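Local coordinates for protein mannose-specific lectin 2 chain 1 (Colocasia esculenta, PDB 5T1X) that binds mannose as a bulb-type (GNA-related) lectin and agglutinates rabbit erythrocytes, this chain being one of the two kinds that build the heterotetramer, at residues D15-L18 with F23-V26; L25-Q28 with N32-L35. All coordinates share one frame; numbering follows the deposited sequence.

Contact 1 (D15-L18 with F23-V26)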
loop_
_atom_site.group_PDB
_atom_site.type_symbol
_atom_site.label_atom_id
_atom_site.label_comp_id
_atom_site.label_asym_id
_atom_site.label_seq_id
_atom_site.Cartn_x
_atom_site.Cartn_y
_atom_site.Cartn_z
ATOM N N ASP A 15 -4.309 7.310 20.058
ATOM C CA ASP A 15 -5.733 7.003 19.856
ATOM C C ASP A 15 -6.128 7.094 18.363
ATOM O O ASP A 15 -7.317 7.155 18.041
ATOM C CB ASP A 15 -6.649 7.871 20.747
ATOM C CG ASP A 15 -6.495 7.596 22.232
ATOM O OD1 ASP A 15 -6.483 6.400 22.619
ATOM O OD2 ASP A 15 -6.414 8.570 23.010
ATOM N N GLY A 16 -5.131 7.005 17.479
ATOM C CA GLY A 16 -5.327 7.032 16.033
ATOM C C GLY A 16 -5.690 5.670 15.478
ATOM O O GLY A 16 -5.422 4.641 16.109
ATOM N N HIS A 17 -6.307 5.659 14.289
ATOM C CA HIS A 17 -6.730 4.425 13.629
ATOM C C HIS A 17 -6.238 4.254 12.215
ATOM O O HIS A 17 -6.098 5.224 11.472
ATOM C CB HIS A 17 -8.265 4.377 13.505
ATOM C CG HIS A 17 -9.039 4.466 14.776
ATOM N ND1 HIS A 17 -9.735 3.384 15.267
ATOM C CD2 HIS A 17 -9.296 5.538 15.552
ATOM C CE1 HIS A 17 -10.361 3.816 16.347
ATOM N NE2 HIS A 17 -10.116 5.104 16.563
ATOM N N LEU A 18 -6.092 2.984 11.823
ATOM C CA LEU A 18 -6.030 2.460 10.461
ATOM C C LEU A 18 -7.223 1.532 10.375
ATOM O O LEU A 18 -7.454 0.794 11.334
ATOM C CB LEU A 18 -4.728 1.741 10.098
ATOM C CG LEU A 18 -3.411 2.527 10.067
ATOM C CD1 LEU A 18 -2.329 1.666 9.458
ATOM C CD2 LEU A 18 -3.520 3.827 9.262
ATOM N N PHE A 23 -11.887 -4.533 10.394
ATOM C CA PHE A 23 -10.554 -4.576 10.992
ATOM C C PHE A 23 -10.088 -3.175 11.321
ATOM O O PHE A 23 -10.051 -2.303 10.447
ATOM C CB PHE A 23 -9.595 -5.326 10.067
ATOM C CG PHE A 23 -10.139 -6.704 9.760
ATOM C CD1 PHE A 23 -10.135 -7.706 10.729
ATOM C CD2 PHE A 23 -10.712 -6.984 8.524
ATOM C CE1 PHE A 23 -10.666 -8.972 10.452
ATOM C CE2 PHE A 23 -11.239 -8.252 8.249
ATOM C CZ PHE A 23 -11.202 -9.239 9.211
ATOM N N ASP A 24 -9.797 -2.952 12.615
ATOM C CA ASP A 24 -9.461 -1.645 13.164
ATOM C C ASP A 24 -8.170 -1.680 13.987
ATOM O O ASP A 24 -8.150 -2.222 15.098
ATOM C CB ASP A 24 -10.646 -1.166 14.032
ATOM C CG ASP A 24 -10.604 0.273 14.491
ATOM O OD1 ASP A 24 -9.667 0.997 14.094
ATOM O OD2 ASP A 24 -11.529 0.686 15.238
ATOM N N LEU A 25 -7.103 -1.071 13.445
ATOM C CA LEU A 25 -5.808 -0.975 14.114
ATOM C C LEU A 25 -5.786 0.306 14.917
ATOM O O LEU A 25 -5.929 1.387 14.346
ATOM C CB LEU A 25 -4.649 -1.009 13.094
ATOM C CG LEU A 25 -3.242 -0.956 13.692
ATOM C CD1 LEU A 25 -2.796 -2.330 14.230
ATOM C CD2 LEU A 25 -2.248 -0.434 12.678
ATOM N N VAL A 26 -5.626 0.190 16.246
ATOM C CA VAL A 26 -5.640 1.358 17.118
ATOM C C VAL A 26 -4.322 1.479 17.910
ATOM O O VAL A 26 -3.914 0.535 18.597
ATOM C CB VAL A 26 -6.868 1.353 18.076
ATOM C CG1 VAL A 26 -7.003 2.687 18.807
ATOM C CG2 VAL A 26 -8.166 1.022 17.337
#
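His-17 and Asp-24 meet on the outer face of a beta hairpin made by strands 16-20 and 23-27, and the imidazole can be followed outward atom by atom. CB has OD1 of Asp-24 and the backbone O of Leu-25 as its neighbours, both on the side of the facing strand. A chi1 of -58° sets CG beside the backbone N, and the turn about CB-CG (chi2 -110°) brings ND1 round to the facing strand. ND1 donates a nearly straight hydrogen bond to OD1 of Asp-24, 2.7 Å long, which arrives on the syn lone pair of that oxygen and lies in the ring plane. The planes of ring and carboxylate are 20° apart, so the two groups are nearly coplanar. CE1, next along the edge, has OD2 of Asp-24 at 3.5 Å. Val-26 belongs to the same face: its CG2 makes the close approach, 3.5 Å from ND1 of His-17, while CG1 stands farther off over one face of the ring and nearer Gly-16 O. The two branches of a valine can serve both places while the backbone stays extended.

Beneath, Leu-18 and Leu-25 form an antiparallel hydrogen-bonded pair, Leu-18 N giving to Leu-25 O at 3.0 Å and Leu-25 N to Leu-18 O at 2.8 Å. Their side chains run alongside one another on the buried face, CD1 of Leu-18 meeting CD2 of Leu-25 at 3.8 Å; leucines fill this interior without bringing any polar group. At the other end Gly-16 presents its O to the CA of Val-26, a CA-H...O contact of 3.4 Å. With ND1 as donor, the carboxylate fixes the rotation of the imidazole and would probably favour its protonated form.

Contact 2 (L25-Q28 with N32-L35); sequences LVMQ and NLVL
Leu-33 reaches under strand 23-27 and makes the dense part of this contact. With CG anti to the backbone N (chi1 178°), its CD1 swings in between two residues of the facing strand, 3.9 Å from CG of Leu-25 and 4.0 Å from CB of Met-27. Beside it, CD1 of Leu-35 closes on CB of Leu-25 at 3.8 Å. Branched leucines can fill such interstices, and the flexible thioether of Met-27, bent at chi2 and chi3, folds back until CE approaches the backbone O of Asn-32. Ile-63 of strand 61-64 packs against both Met-27 and Leu-33 and so continues the apolar interior.

Strands 23-27 and 33-36 form an antiparallel hairpin of the bulb-type lectin domain, within one of the antiparallel sheets of the beta-prism II fold of GNA-related lectins, and the turn joining them belongs to the mannose-binding motif. Val-26 and Val-34 exchange two backbone hydrogen bonds, and Gln-28 N adds a third to Asn-32 O, 3.0 Å away, where the strands give way to the turn.

The opposite face is more open and more polar. Gln-28 extends beyond CG alongside Asn-32, its NE2 3.9 Å from CB of Asn-32 and equally far from CG2 of Val-34; the two amide planes stand 84° apart. Both residues bind mannose, and neighbours position their amides: OE1 of Gln-28 is hydrogen-bonded to the hydroxyl of Tyr-36 and NE2 gives to Asp-30, whereas the buried amide of Asn-32 gives its ND2 hydrogen to Gln-41 and takes one on OD1 from Thr-44 N.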
loop_
_atom_site.group_PDB
_atom_site.type_symbol
_atom_site.label_atom_id
_atom_site.label_comp_id
_atom_site.label_asym_id
_atom_site.label_seq_id
_atom_site.Cartn_x
_atom_site.Cartn_y
_atom_site.Cartn_z
ATOM N N LEU A 25 -7.103 -1.071 13.445
ATOM C CA LEU A 25 -5.808 -0.975 14.114
ATOM C C LEU A 25 -5.786 0.306 14.917
ATOM O O LEU A 25 -5.929 1.387 14.346
ATOM C CB LEU A 25 -4.649 -1.009 13.094
ATOM C CG LEU A 25 -3.242 -0.956 13.692
ATOM C CD1 LEU A 25 -2.796 -2.330 14.230
ATOM C CD2 LEU A 25 -2.248 -0.434 12.678
ATOM N N VAL A 26 -5.626 0.190 16.246
ATOM C CA VAL A 26 -5.640 1.358 17.118
ATOM C C VAL A 26 -4.322 1.479 17.910
ATOM O O VAL A 26 -3.914 0.535 18.597
ATOM C CB VAL A 26 -6.868 1.353 18.076
ATOM C CG1 VAL A 26 -7.003 2.687 18.807
ATOM C CG2 VAL A 26 -8.166 1.022 17.337
ATOM N N MET A 27 -3.673 2.656 17.815
ATOM C CA MET A 27 -2.494 2.990 18.621
ATOM C C MET A 27 -3.076 3.611 19.874
ATOM O O MET A 27 -3.445 4.779 19.864
ATOM C CB MET A 27 -1.528 3.921 17.852
ATOM C CG MET A 27 -0.334 4.408 18.680
ATOM S SD MET A 27 0.858 3.111 19.079
ATOM C CE MET A 27 0.352 2.712 20.754
ATOM N N GLN A 28 -3.279 2.814 20.913
ATOM C CA GLN A 28 -4.027 3.275 22.081
ATOM C C GLN A 28 -3.244 4.164 23.043
ATOM O O GLN A 28 -2.012 4.149 23.045
ATOM C CB GLN A 28 -4.607 2.089 22.845
ATOM C CG GLN A 28 -5.539 1.261 21.977
ATOM C CD GLN A 28 -6.142 0.057 22.652
ATOM O OE1 GLN A 28 -7.157 -0.450 22.196
ATOM N NE2 GLN A 28 -5.538 -0.452 23.723
ATOM N N ASN A 32 -0.755 0.342 23.977
ATOM C CA ASN A 32 -0.962 -0.953 23.322
ATOM C C ASN A 32 -1.444 -0.741 21.884
ATOM O O ASN A 32 -2.344 0.061 21.653
ATOM C CB ASN A 32 -1.958 -1.837 24.090
ATOM C CG ASN A 32 -1.880 -3.318 23.768
ATOM O OD1 ASN A 32 -0.955 -3.803 23.119
ATOM N ND2 ASN A 32 -2.830 -4.090 24.270
ATOM N N LEU A 33 -0.820 -1.428 20.913
ATOM C CA LEU A 33 -1.235 -1.354 19.513
ATOM C C LEU A 33 -2.067 -2.596 19.257
ATOM O O LEU A 33 -1.547 -3.709 19.351
ATOM C CB LEU A 33 -0.014 -1.256 18.575
ATOM C CG LEU A 33 -0.324 -1.222 17.075
ATOM C CD1 LEU A 33 -0.955 0.099 16.663
ATOM C CD2 LEU A 33 0.927 -1.493 16.263
ATOM N N VAL A 34 -3.377 -2.423 19.031
ATOM C CA VAL A 34 -4.272 -3.570 18.901
ATOM C C VAL A 34 -4.966 -3.586 17.545
ATOM O O VAL A 34 -5.469 -2.557 17.082
ATOM C CB VAL A 34 -5.314 -3.618 20.053
ATOM C CG1 VAL A 34 -6.186 -4.871 19.974
ATOM C CG2 VAL A 34 -4.645 -3.530 21.425
ATOM N N LEU A 35 -5.022 -4.774 16.934
ATOM C CA LEU A 35 -5.720 -4.959 15.672
ATOM C C LEU A 35 -7.050 -5.633 15.984
ATOM O O LEU A 35 -7.121 -6.861 16.084
ATOM C CB LEU A 35 -4.868 -5.760 14.667
ATOM C CG LEU A 35 -5.439 -5.901 13.246
ATOM C CD1 LEU A 35 -5.797 -4.554 12.648
ATOM C CD2 LEU A 35 -4.449 -6.604 12.336
#

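From the N terminus, the chain runs out along strand 16-20, turns tightly between 20 and 23, and comes back beside itself, so contact 1 closes the first hairpin loop. Strand 23-27 then passes straight into contact 2, where residues 29-31 form the turn and strand 33-36 returns along its other edge. The two loops follow one another, overlapping at Leu-25 and Val-26, and neither nests within the other. Strand 23-27 thus joins both hairpins into one antiparallel sheet, completed by strand 40-41. Asp-15 and Gly-16 also reach Met-27 through probable backbone hydrogen bonds, carrying the pairing of contact 1 toward the mannose-binding turn.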